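PDB 5M1Z: Exo-1,5-alpha-L-arabinofuranobiosidase from Gibberella zeae, which probably hydrolyses alpha-L-arabinofuranosidic linkages, releasing arabinobiose from the ends of 1,5-alpha-L-arabinan chains. Local coordinates for residues V154-L159 with Y169-R174; D199-A204 with Y223-E228. All blocks are in the same frame, centred on the assembly; numbering follows the deposited sequence.

Contact 1 of 2, residues V154-L159 with Y169-R174; sequences VWEPFL and YYSDQR. With 6LW ((Z)-L-Arabinonhydroximo-1,4-lactone), chain B.
Ser171 and Glu156 meet beside the bound arabinonhydroximolactone: Ser171 OG donates to Glu156 OE1 (2.8 Å), reaching it nearly along the C-O axis, and the same oxygen accepts from the ligand hydroxyl O2 at 2.6 Å. Glu156 bends at its second torsion (chi2 142°), which turns the carboxylate toward the lactone ring. Next to it one face of the Trp155 indole is turned to the ligand, with 6LW C5 3.5 Å above its plane and displaced toward the rim. The edge of that indole is tied down: NE1 donates to Gln173 OE1 (3.0 Å), which sits in the ring plane although the amide is turned 42° from the indole. Arg209 supplies a second donor to Gln173 OE1. Beyond the pocket, Val154 CG1 rests over one face of the Arg174 guanidinium, 3.6 Å from Arg174 NE, while Arg174 grips Asp172 side-on through NE and NH2. Backbone pairs Trp155-Ser171 and Phe158-Tyr169 zip strands 154-162 and 165-172 into an antiparallel hairpin; the register slips by one residue between them, a beta bulge at Glu156-Pro157. Phe158 N donates to Tyr169 O at 2.7 Å, and Tyr169 CD2 meets the edge of the Phe158 ring. Two donors on one carboxylate oxygen and a pinned indole are consistent with a preorganised site, in which Ser171 probably helps position Glu156 and Gln173 the indole.

Contact 2 of 2, residues D199-A204 with Y223-E228; sequences DDTKYA and YIYVYE. With 6LW ((Z)-L-Arabinonhydroximo-1,4-lactone), chain B.
Thr201 sets its CG2 methyl obliquely against the Tyr227 ring, off-centre, 4.2 Å from the centroid in a CH-pi contact. CG2 stands anti to the backbone N of Thr201, which aims it across the gap between the strands, while OG1 folds back to donate to Asp200 O and passes 3.7 Å from Tyr225 CE2. The Tyr203 and Tyr227 side chains come from opposite directions, and their hydroxyls share a hydrogen bond (OH to OH, 2.7 Å), with Tyr227 OH lying in the plane of the Tyr203 ring at its edge. Arg248 donates to both hydroxyls, through NH2 to Tyr203 and NE to Tyr227, and His261 adds a further partner for Tyr203 OH, so this pair of hydroxyls has several polar partners. On the other flank Asp200 and Tyr225 cross at about a right angle, the carboxylate 70° from the ring. Asp200 CB packs 3.5 Å from Tyr225 OH, and a water bridges that hydroxyl to Asp200 OD2, 2.7 Å from each; His185 bonds the other carboxylate oxygen. A classic beta bulge pairs Asp200 and Thr201 with the single residue Leu183 of strand 182-188. No backbone ladder joins the segments; the axes of strands 199-201 and 223-228 come within 9.8 Å at 72°. Side chains alone bridge from edge strand 198-201 to strand 223-230 of the next sheet, with Leu183 and, from strand 209-217, Pro213 and Val215 touching the Tyr225 side chain.

How the contacts relate
The contacts lie 11 Å apart between centres and follow one another in series along the chain. Contact 1 joins the first two strands of one four-stranded antiparallel sheet, 154-162 and 165-172; contact 2 runs from that sheet's last strand, 198-201, to strand 223-230 in the following sheet. One thus builds within a sheet and the other between sheets, in a fold of successive four-stranded antiparallel sheets consistent with the beta-propeller of sialidase-like proteins. They touch where Tyr169 CD1 comes 3.3 Å from Asp200 OD2 and also packs on Tyr225. Both reach the bound lactone, contact 2 through Glu228, whose OE2 lies 2.5 Å from 6LW N1, so neighbouring sheets jointly line the sugar pocket.

Contact 1 of 2, residues V154-L159 with Y169-R174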
ATOM      1  N   VAL A 154      -8.136  11.491   6.433  1.00 12.58           N
ATOM      2  CA  VAL A 154      -6.794  10.950   6.276  1.00 12.89           C
ATOM      3  C   VAL A 154      -6.947   9.525   5.755  1.00 13.15           C
ATOM      4  O   VAL A 154      -7.996   8.868   6.030  1.00 13.19           O
ATOM      5  CB  VAL A 154      -5.985  11.045   7.577  1.00 12.78           C
ATOM      6  CG1 VAL A 154      -5.860  12.490   8.007  1.00 13.42           C
ATOM      7  CG2 VAL A 154      -6.625  10.244   8.685  1.00 13.23           C
ATOM      8  N   TRP A 155      -5.966   9.072   4.977  1.00 13.20           N
ATOM      9  CA  TRP A 155      -6.036   7.774   4.349  1.00 13.74           C
ATOM     10  C   TRP A 155      -4.720   7.128   4.113  1.00 13.54           C
ATOM     11  O   TRP A 155      -3.699   7.787   4.031  1.00 13.61           O
ATOM     12  CB  TRP A 155      -6.595   7.863   2.956  1.00 15.89           C
ATOM     13  CG  TRP A 155      -7.593   8.905   2.554  1.00 17.69           C
ATOM     14  CD1 TRP A 155      -7.319  10.188   2.076  1.00 18.57           C
ATOM     15  CD2 TRP A 155      -8.991   8.724   2.392  1.00 17.92           C
ATOM     16  NE1 TRP A 155      -8.473  10.800   1.712  1.00 18.13           N
ATOM     17  CE2 TRP A 155      -9.511   9.933   1.884  1.00 17.90           C
ATOM     18  CE3 TRP A 155      -9.877   7.708   2.727  1.00 18.94           C
ATOM     19  CZ2 TRP A 155     -10.878  10.112   1.621  1.00 19.96           C
ATOM     20  CZ3 TRP A 155     -11.242   7.892   2.478  1.00 19.33           C
ATOM     21  CH2 TRP A 155     -11.722   9.079   1.931  1.00 19.96           C
ATOM     22  N   GLU A 156      -4.753   5.822   3.908  1.00 12.40           N
ATOM     23  CA  GLU A 156      -3.676   5.095   3.180  1.00 13.34           C
ATOM     24  C   GLU A 156      -2.324   5.105   3.860  1.00 12.78           C
ATOM     25  O   GLU A 156      -1.334   5.529   3.281  1.00 12.18           O
ATOM     26  CB  GLU A 156      -3.579   5.595   1.720  1.00 14.83           C
ATOM     27  CG  GLU A 156      -4.875   5.317   0.949  1.00 16.25           C
ATOM     28  CD  GLU A 156      -5.308   6.407  -0.026  1.00 19.08           C
ATOM     29  OE1 GLU A 156      -4.640   7.468  -0.175  1.00 19.41           O
ATOM     30  OE2 GLU A 156      -6.364   6.159  -0.667  1.00 23.75           O
ATOM     31  N   PRO A 157      -2.259   4.539   5.072  1.00 12.43           N
ATOM     32  CA  PRO A 157      -0.954   4.444   5.745  1.00 12.84           C
ATOM     33  C   PRO A 157       0.041   3.502   5.068  1.00 12.90           C
ATOM     34  O   PRO A 157      -0.345   2.413   4.529  1.00 12.66           O
ATOM     35  CB  PRO A 157      -1.317   3.941   7.158  1.00 12.76           C
ATOM     36  CG  PRO A 157      -2.591   3.197   6.928  1.00 13.03           C
ATOM     37  CD  PRO A 157      -3.342   3.972   5.872  1.00 12.11           C
ATOM     38  N   PHE A 158       1.304   3.926   5.072  1.00 12.13           N
ATOM     39  CA  PHE A 158       2.401   3.065   4.682  1.00 12.78           C
ATOM     40  C   PHE A 158       3.557   3.242   5.674  1.00 12.95           C
ATOM     41  O   PHE A 158       3.902   4.352   6.008  1.00 11.59           O
ATOM     42  CB  PHE A 158       2.808   3.340   3.237  1.00 13.46           C
ATOM     43  CG  PHE A 158       3.855   2.417   2.726  1.00 14.00           C
ATOM     44  CD1 PHE A 158       5.207   2.735   2.887  1.00 13.82           C
ATOM     45  CD2 PHE A 158       3.521   1.268   2.039  1.00 14.55           C
ATOM     46  CE1 PHE A 158       6.191   1.893   2.445  1.00 14.38           C
ATOM     47  CE2 PHE A 158       4.534   0.402   1.583  1.00 14.76           C
ATOM     48  CZ  PHE A 158       5.867   0.713   1.799  1.00 14.44           C
ATOM     49  N   LEU A 159       4.104   2.119   6.152  1.00 13.34           N
ATOM     50  CA  LEU A 159       5.084   2.064   7.239  1.00 14.23           C
ATOM     51  C   LEU A 159       6.443   1.666   6.695  1.00 13.43           C
ATOM     52  O   LEU A 159       6.560   0.745   5.861  1.00 11.82           O
ATOM     53  CB  LEU A 159       4.688   1.017   8.267  1.00 16.60           C
ATOM     54  CG  LEU A 159       3.505   1.363   9.145  1.00 19.59           C
ATOM     55  CD1 LEU A 159       2.993   0.153   9.930  1.00 21.72           C
ATOM     56  CD2 LEU A 159       3.930   2.470  10.097  1.00 21.78           C
ATOM     57  N   TYR A 169       3.704   7.075   6.499  1.00 11.03           N
ATOM     58  CA  TYR A 169       3.330   7.916   5.425  1.00 11.98           C
ATOM     59  C   TYR A 169       1.836   7.788   5.168  1.00 12.28           C
ATOM     60  O   TYR A 169       1.285   6.670   5.188  1.00 12.39           O
ATOM     61  CB  TYR A 169       4.026   7.464   4.138  1.00 11.82           C
ATOM     62  CG  TYR A 169       5.524   7.560   4.160  1.00 12.14           C
ATOM     63  CD1 TYR A 169       6.187   8.760   3.794  1.00 12.41           C
ATOM     64  CD2 TYR A 169       6.312   6.465   4.554  1.00 11.91           C
ATOM     65  CE1 TYR A 169       7.567   8.858   3.796  1.00 12.34           C
ATOM     66  CE2 TYR A 169       7.716   6.555   4.558  1.00 12.37           C
ATOM     67  CZ  TYR A 169       8.336   7.742   4.171  1.00 12.71           C
ATOM     68  OH  TYR A 169       9.719   7.819   4.166  1.00 13.63           O
ATOM     69  N   TYR A 170       1.175   8.898   4.842  1.00 11.92           N
ATOM     70  CA  TYR A 170      -0.234   8.837   4.492  1.00 12.33           C
ATOM     71  C   TYR A 170      -0.726  10.051   3.645  1.00 12.91           C
ATOM     72  O   TYR A 170       0.048  10.962   3.343  1.00 11.80           O
ATOM     73  CB  TYR A 170      -1.052   8.613   5.784  1.00 11.77           C
ATOM     74  CG  TYR A 170      -0.996   9.684   6.835  1.00 11.33           C
ATOM     75  CD1 TYR A 170       0.031   9.714   7.765  1.00 12.16           C
ATOM     76  CD2 TYR A 170      -1.950  10.679   6.899  1.00 11.06           C
ATOM     77  CE1 TYR A 170       0.102  10.714   8.755  1.00 10.81           C
ATOM     78  CE2 TYR A 170      -1.920  11.664   7.896  1.00 11.01           C
ATOM     79  CZ  TYR A 170      -0.888  11.668   8.809  1.00 10.88           C
ATOM     80  OH  TYR A 170      -0.850  12.635   9.783  1.00 11.17           O
ATOM     81  N   SER A 171      -1.992   9.997   3.245  1.00 13.67           N
ATOM     82  CA  SER A 171      -2.662  11.055   2.471  1.00 15.03           C
ATOM     83  C   SER A 171      -3.532  11.835   3.451  1.00 15.80           C
ATOM     84  O   SER A 171      -4.147  11.260   4.324  1.00 14.95           O
ATOM     85  CB  SER A 171      -3.565  10.466   1.365  1.00 15.26           C
ATOM     86  OG  SER A 171      -2.867   9.445   0.648  1.00 19.14           O
ATOM     87  N   ASP A 172      -3.610  13.132   3.253  1.00 16.56           N
ATOM     88  CA  ASP A 172      -4.131  14.044   4.253  1.00 17.00           C
ATOM     89  C   ASP A 172      -4.960  15.087   3.521  1.00 16.69           C
ATOM     90  O   ASP A 172      -4.423  15.818   2.674  1.00 17.06           O
ATOM     91  CB  ASP A 172      -2.956  14.695   4.915  1.00 18.18           C
ATOM     92  CG  ASP A 172      -3.310  15.479   6.216  1.00 20.13           C
ATOM     93  OD1 ASP A 172      -4.515  15.715   6.464  1.00 20.26           O
ATOM     94  OD2 ASP A 172      -2.343  15.806   7.015  1.00 20.66           O
ATOM     95  N   GLN A 173      -6.231  15.154   3.837  1.00 16.22           N
ATOM     96  CA  GLN A 173      -7.114  16.228   3.348  1.00 17.30           C
ATOM     97  C   GLN A 173      -7.409  17.359   4.354  1.00 17.96           C
ATOM     98  O   GLN A 173      -8.192  18.247   4.085  1.00 18.86           O
ATOM     99  CB  GLN A 173      -8.457  15.640   2.859  1.00 17.19           C
ATOM    100  CG  GLN A 173      -8.312  14.699   1.667  1.00 18.05           C
ATOM    101  CD  GLN A 173      -9.644  14.358   0.932  1.00 18.32           C
ATOM    102  OE1 GLN A 173      -9.819  13.222   0.477  1.00 17.74           O
ATOM    103  NE2 GLN A 173     -10.571  15.334   0.814  1.00 18.59           N
ATOM    104  N   ARG A 174      -6.725  17.375   5.479  1.00 20.08           N
ATOM    105  CA  ARG A 174      -6.982  18.351   6.533  1.00 19.71           C
ATOM    106  C   ARG A 174      -6.475  19.762   6.247  1.00 22.03           C
ATOM    107  O   ARG A 174      -6.843  20.637   6.970  1.00 22.54           O
ATOM    108  CB  ARG A 174      -6.368  17.884   7.851  1.00 19.87           C
ATOM    109  CG  ARG A 174      -6.937  16.558   8.342  1.00 18.86           C
ATOM    110  CD  ARG A 174      -6.188  15.981   9.522  1.00 18.61           C
ATOM    111  NE  ARG A 174      -4.794  15.720   9.193  1.00 18.39           N
ATOM    112  CZ  ARG A 174      -3.953  15.010   9.936  1.00 18.29           C
ATOM    113  NH1 ARG A 174      -4.345  14.478  11.088  1.00 19.22           N
ATOM    114  NH2 ARG A 174      -2.697  14.858   9.537  1.00 17.94           N
TER
HETATM  115  C3  6LW B   1      -7.926   8.986  -1.487  1.00 47.18           C
HETATM  116  C2  6LW B   1      -6.865   8.899  -2.576  1.00 48.25           C
HETATM  117  C1  6LW B   1      -7.247   7.590  -3.244  1.00 51.91           C
HETATM  118  O3  6LW B   1      -8.396  10.328  -1.421  1.00 38.47           O
HETATM  119  O4  6LW B   1      -8.279   6.887  -2.533  1.00 49.24           O
HETATM  120  O1  6LW B   1      -7.694   7.057  -5.508  1.00 48.98           O
HETATM  121  C4  6LW B   1      -8.989   7.969  -1.933  1.00 46.38           C
HETATM  122  N1  6LW B   1      -6.809   7.137  -4.424  1.00 49.56           N
HETATM  123  O2  6LW B   1      -5.572   8.997  -1.993  1.00 45.81           O
HETATM  124  C5  6LW B   1      -9.843   7.309  -0.872  1.00 44.28           C
HETATM  125  O5  6LW B   1     -10.828   6.522  -1.582  1.00 36.65           O

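Contact 2 of 2, residues D199-A204 with Y223-E228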
ATOM      1  N   ASP A 199       5.114  17.496   5.753  1.00 16.98           N
ATOM      2  CA  ASP A 199       4.731  17.376   4.333  1.00 18.05           C
ATOM      3  C   ASP A 199       5.739  16.585   3.488  1.00 17.33           C
ATOM      4  O   ASP A 199       6.977  16.761   3.595  1.00 16.80           O
ATOM      5  CB  ASP A 199       4.548  18.764   3.744  1.00 20.15           C
ATOM      6  CG  ASP A 199       3.343  19.492   4.315  1.00 22.19           C
ATOM      7  OD1 ASP A 199       2.404  18.865   4.808  1.00 23.64           O
ATOM      8  OD2 ASP A 199       3.346  20.745   4.309  1.00 26.65           O
ATOM      9  N   ASP A 200       5.220  15.702   2.641  1.00 15.85           N
ATOM     10  CA  ASP A 200       6.043  14.915   1.726  1.00 17.12           C
ATOM     11  C   ASP A 200       5.903  15.312   0.231  1.00 16.55           C
ATOM     12  O   ASP A 200       6.850  15.142  -0.540  1.00 15.85           O
ATOM     13  CB  ASP A 200       5.740  13.404   1.828  1.00 17.12           C
ATOM     14  CG  ASP A 200       6.041  12.804   3.205  1.00 19.14           C
ATOM     15  OD1 ASP A 200       7.047  13.224   3.818  1.00 20.17           O
ATOM     16  OD2 ASP A 200       5.243  11.910   3.669  1.00 20.16           O
ATOM     17  N   THR A 201       4.720  15.769  -0.154  1.00 14.79           N
ATOM     18  CA  THR A 201       4.433  16.085  -1.537  1.00 15.97           C
ATOM     19  C   THR A 201       3.136  16.864  -1.484  1.00 16.32           C
ATOM     20  O   THR A 201       2.138  16.417  -0.922  1.00 15.08           O
ATOM     21  CB  THR A 201       4.329  14.840  -2.438  1.00 15.79           C
ATOM     22  OG1 THR A 201       5.624  14.440  -2.855  1.00 15.99           O
ATOM     23  CG2 THR A 201       3.572  15.103  -3.698  1.00 16.32           C
ATOM     24  N   LYS A 202       3.174  18.068  -2.025  1.00 16.30           N
ATOM     25  CA  LYS A 202       1.975  18.873  -2.189  1.00 16.82           C
ATOM     26  C   LYS A 202       2.123  19.774  -3.406  1.00 17.32           C
ATOM     27  O   LYS A 202       3.236  20.101  -3.831  1.00 18.47           O
ATOM     28  CB  LYS A 202       1.734  19.722  -0.972  1.00 19.23           C
ATOM     29  CG  LYS A 202       2.877  20.635  -0.643  1.00 21.90           C
ATOM     30  CD  LYS A 202       2.706  21.250   0.713  1.00 24.23           C
ATOM     31  CE  LYS A 202       3.844  22.234   0.983  1.00 26.32           C
ATOM     32  NZ  LYS A 202       3.483  23.032   2.171  1.00 29.56           N
ATOM     33  N   TYR A 203       0.997  20.161  -3.972  1.00 15.76           N
ATOM     34  CA  TYR A 203       1.012  20.894  -5.225  1.00 15.96           C
ATOM     35  C   TYR A 203       0.197  22.148  -5.059  1.00 17.20           C
ATOM     36  O   TYR A 203      -0.843  22.166  -4.372  1.00 16.36           O
ATOM     37  CB  TYR A 203       0.464  20.042  -6.353  1.00 15.26           C
ATOM     38  CG  TYR A 203       1.442  18.969  -6.742  1.00 14.81           C
ATOM     39  CD1 TYR A 203       2.517  19.254  -7.592  1.00 14.86           C
ATOM     40  CD2 TYR A 203       1.360  17.704  -6.201  1.00 14.44           C
ATOM     41  CE1 TYR A 203       3.455  18.284  -7.899  1.00 14.86           C
ATOM     42  CE2 TYR A 203       2.281  16.702  -6.512  1.00 15.17           C
ATOM     43  CZ  TYR A 203       3.327  16.992  -7.376  1.00 14.49           C
ATOM     44  OH  TYR A 203       4.260  16.047  -7.634  1.00 14.05           O
ATOM     45  N   ALA A 204       0.663  23.198  -5.710  1.00 17.60           N
ATOM     46  CA  ALA A 204       0.042  24.533  -5.623  1.00 18.46           C
ATOM     47  C   ALA A 204      -1.353  24.616  -6.233  1.00 19.41           C
ATOM     48  O   ALA A 204      -2.161  25.395  -5.759  1.00 23.21           O
ATOM     49  CB  ALA A 204       0.959  25.578  -6.299  1.00 19.28           C
ATOM     50  N   TYR A 223      15.990   6.259  -1.576  1.00 18.33           N
ATOM     51  CA  TYR A 223      14.647   5.720  -1.443  1.00 17.07           C
ATOM     52  C   TYR A 223      13.863   6.243  -2.574  1.00 16.40           C
ATOM     53  O   TYR A 223      13.993   7.432  -2.921  1.00 15.15           O
ATOM     54  CB  TYR A 223      13.978   6.151  -0.163  1.00 17.61           C
ATOM     55  CG  TYR A 223      14.611   5.529   1.061  1.00 18.55           C
ATOM     56  CD1 TYR A 223      15.762   6.085   1.643  1.00 18.93           C
ATOM     57  CD2 TYR A 223      14.098   4.390   1.616  1.00 19.32           C
ATOM     58  CE1 TYR A 223      16.373   5.496   2.725  1.00 19.79           C
ATOM     59  CE2 TYR A 223      14.662   3.818   2.738  1.00 19.59           C
ATOM     60  CZ  TYR A 223      15.797   4.382   3.288  1.00 20.65           C
ATOM     61  OH  TYR A 223      16.336   3.790   4.385  1.00 22.29           O
ATOM     62  N   ILE A 224      13.001   5.382  -3.115  1.00 14.74           N
ATOM     63  CA  ILE A 224      12.035   5.801  -4.108  1.00 14.57           C
ATOM     64  C   ILE A 224      10.629   5.912  -3.493  1.00 14.33           C
ATOM     65  O   ILE A 224      10.159   5.010  -2.827  1.00 14.27           O
ATOM     66  CB  ILE A 224      12.057   4.905  -5.371  1.00 14.65           C
ATOM     67  CG1 ILE A 224      11.159   5.547  -6.423  1.00 15.39           C
ATOM     68  CG2 ILE A 224      11.671   3.458  -5.103  1.00 14.31           C
ATOM     69  CD1 ILE A 224      11.167   4.869  -7.763  1.00 15.87           C
ATOM     70  N   TYR A 225       9.969   7.026  -3.745  1.00 14.57           N
ATOM     71  CA  TYR A 225       8.655   7.326  -3.171  1.00 15.24           C
ATOM     72  C   TYR A 225       7.706   7.435  -4.330  1.00 14.96           C
ATOM     73  O   TYR A 225       7.904   8.300  -5.216  1.00 14.48           O
ATOM     74  CB  TYR A 225       8.751   8.668  -2.447  1.00 16.72           C
ATOM     75  CG  TYR A 225       7.491   9.271  -1.860  1.00 17.21           C
ATOM     76  CD1 TYR A 225       7.056   8.895  -0.591  1.00 18.08           C
ATOM     77  CD2 TYR A 225       6.806  10.285  -2.497  1.00 18.62           C
ATOM     78  CE1 TYR A 225       5.931   9.435  -0.012  1.00 17.65           C
ATOM     79  CE2 TYR A 225       5.688  10.881  -1.913  1.00 19.41           C
ATOM     80  CZ  TYR A 225       5.263  10.444  -0.658  1.00 19.04           C
ATOM     81  OH  TYR A 225       4.167  10.968  -0.048  1.00 17.67           O
ATOM     82  N   VAL A 226       6.678   6.599  -4.342  1.00 13.27           N
ATOM     83  CA  VAL A 226       5.766   6.490  -5.487  1.00 13.49           C
ATOM     84  C   VAL A 226       4.370   6.863  -5.023  1.00 13.84           C
ATOM     85  O   VAL A 226       3.970   6.517  -3.903  1.00 14.35           O
ATOM     86  CB  VAL A 226       5.820   5.057  -6.076  1.00 14.11           C
ATOM     87  CG1 VAL A 226       4.859   4.874  -7.229  1.00 14.94           C
ATOM     88  CG2 VAL A 226       7.230   4.733  -6.559  1.00 14.14           C
ATOM     89  N   TYR A 227       3.620   7.565  -5.887  1.00 12.57           N
ATOM     90  CA  TYR A 227       2.292   8.013  -5.585  1.00 12.66           C
ATOM     91  C   TYR A 227       1.501   8.240  -6.833  1.00 12.73           C
ATOM     92  O   TYR A 227       2.083   8.340  -7.906  1.00 10.71           O
ATOM     93  CB  TYR A 227       2.306   9.313  -4.782  1.00 13.68           C
ATOM     94  CG  TYR A 227       3.084  10.451  -5.393  1.00 15.18           C
ATOM     95  CD1 TYR A 227       4.464  10.490  -5.328  1.00 15.52           C
ATOM     96  CD2 TYR A 227       2.435  11.523  -5.998  1.00 16.14           C
ATOM     97  CE1 TYR A 227       5.193  11.530  -5.915  1.00 16.55           C
ATOM     98  CE2 TYR A 227       3.156  12.564  -6.547  1.00 16.24           C
ATOM     99  CZ  TYR A 227       4.529  12.570  -6.492  1.00 15.98           C
ATOM    100  OH  TYR A 227       5.231  13.615  -7.023  1.00 15.47           O
ATOM    101  N   GLU A 228       0.181   8.343  -6.680  1.00 12.60           N
ATOM    102  CA  GLU A 228      -0.684   8.754  -7.785  1.00 13.18           C
ATOM    103  C   GLU A 228      -0.794  10.271  -7.694  1.00 14.36           C
ATOM    104  O   GLU A 228      -1.014  10.859  -6.616  1.00 13.66           O
ATOM    105  CB  GLU A 228      -2.035   8.067  -7.746  1.00 13.95           C
ATOM    106  CG  GLU A 228      -2.942   8.458  -6.604  1.00 14.65           C
ATOM    107  CD  GLU A 228      -4.308   7.824  -6.726  1.00 15.91           C
ATOM    108  OE1 GLU A 228      -4.524   6.927  -7.546  1.00 16.00           O
ATOM    109  OE2 GLU A 228      -5.196   8.277  -6.035  1.00 17.64           O
TER
HETATM  110  C3  6LW B   1      -7.926   8.986  -1.487  1.00 47.18           C
HETATM  111  C2  6LW B   1      -6.865   8.899  -2.576  1.00 48.25           C
HETATM  112  C1  6LW B   1      -7.247   7.590  -3.244  1.00 51.91           C
HETATM  113  O3  6LW B   1      -8.396  10.328  -1.421  1.00 38.47           O
HETATM  114  O4  6LW B   1      -8.279   6.887  -2.533  1.00 49.24           O
HETATM  115  O1  6LW B   1      -7.694   7.057  -5.508  1.00 48.98           O
HETATM  116  C4  6LW B   1      -8.989   7.969  -1.933  1.00 46.38           C
HETATM  117  N1  6LW B   1      -6.809   7.137  -4.424  1.00 49.56           N
HETATM  118  O2  6LW B   1      -5.572   8.997  -1.993  1.00 45.81           O
HETATM  119  C5  6LW B   1      -9.843   7.309  -0.872  1.00 44.28           C
HETATM  120  O5  6LW B   1     -10.828   6.522  -1.582  1.00 36.65           O
HETATM  121  O   HOH W   1       3.295  10.478   2.408  1.00 14.78           O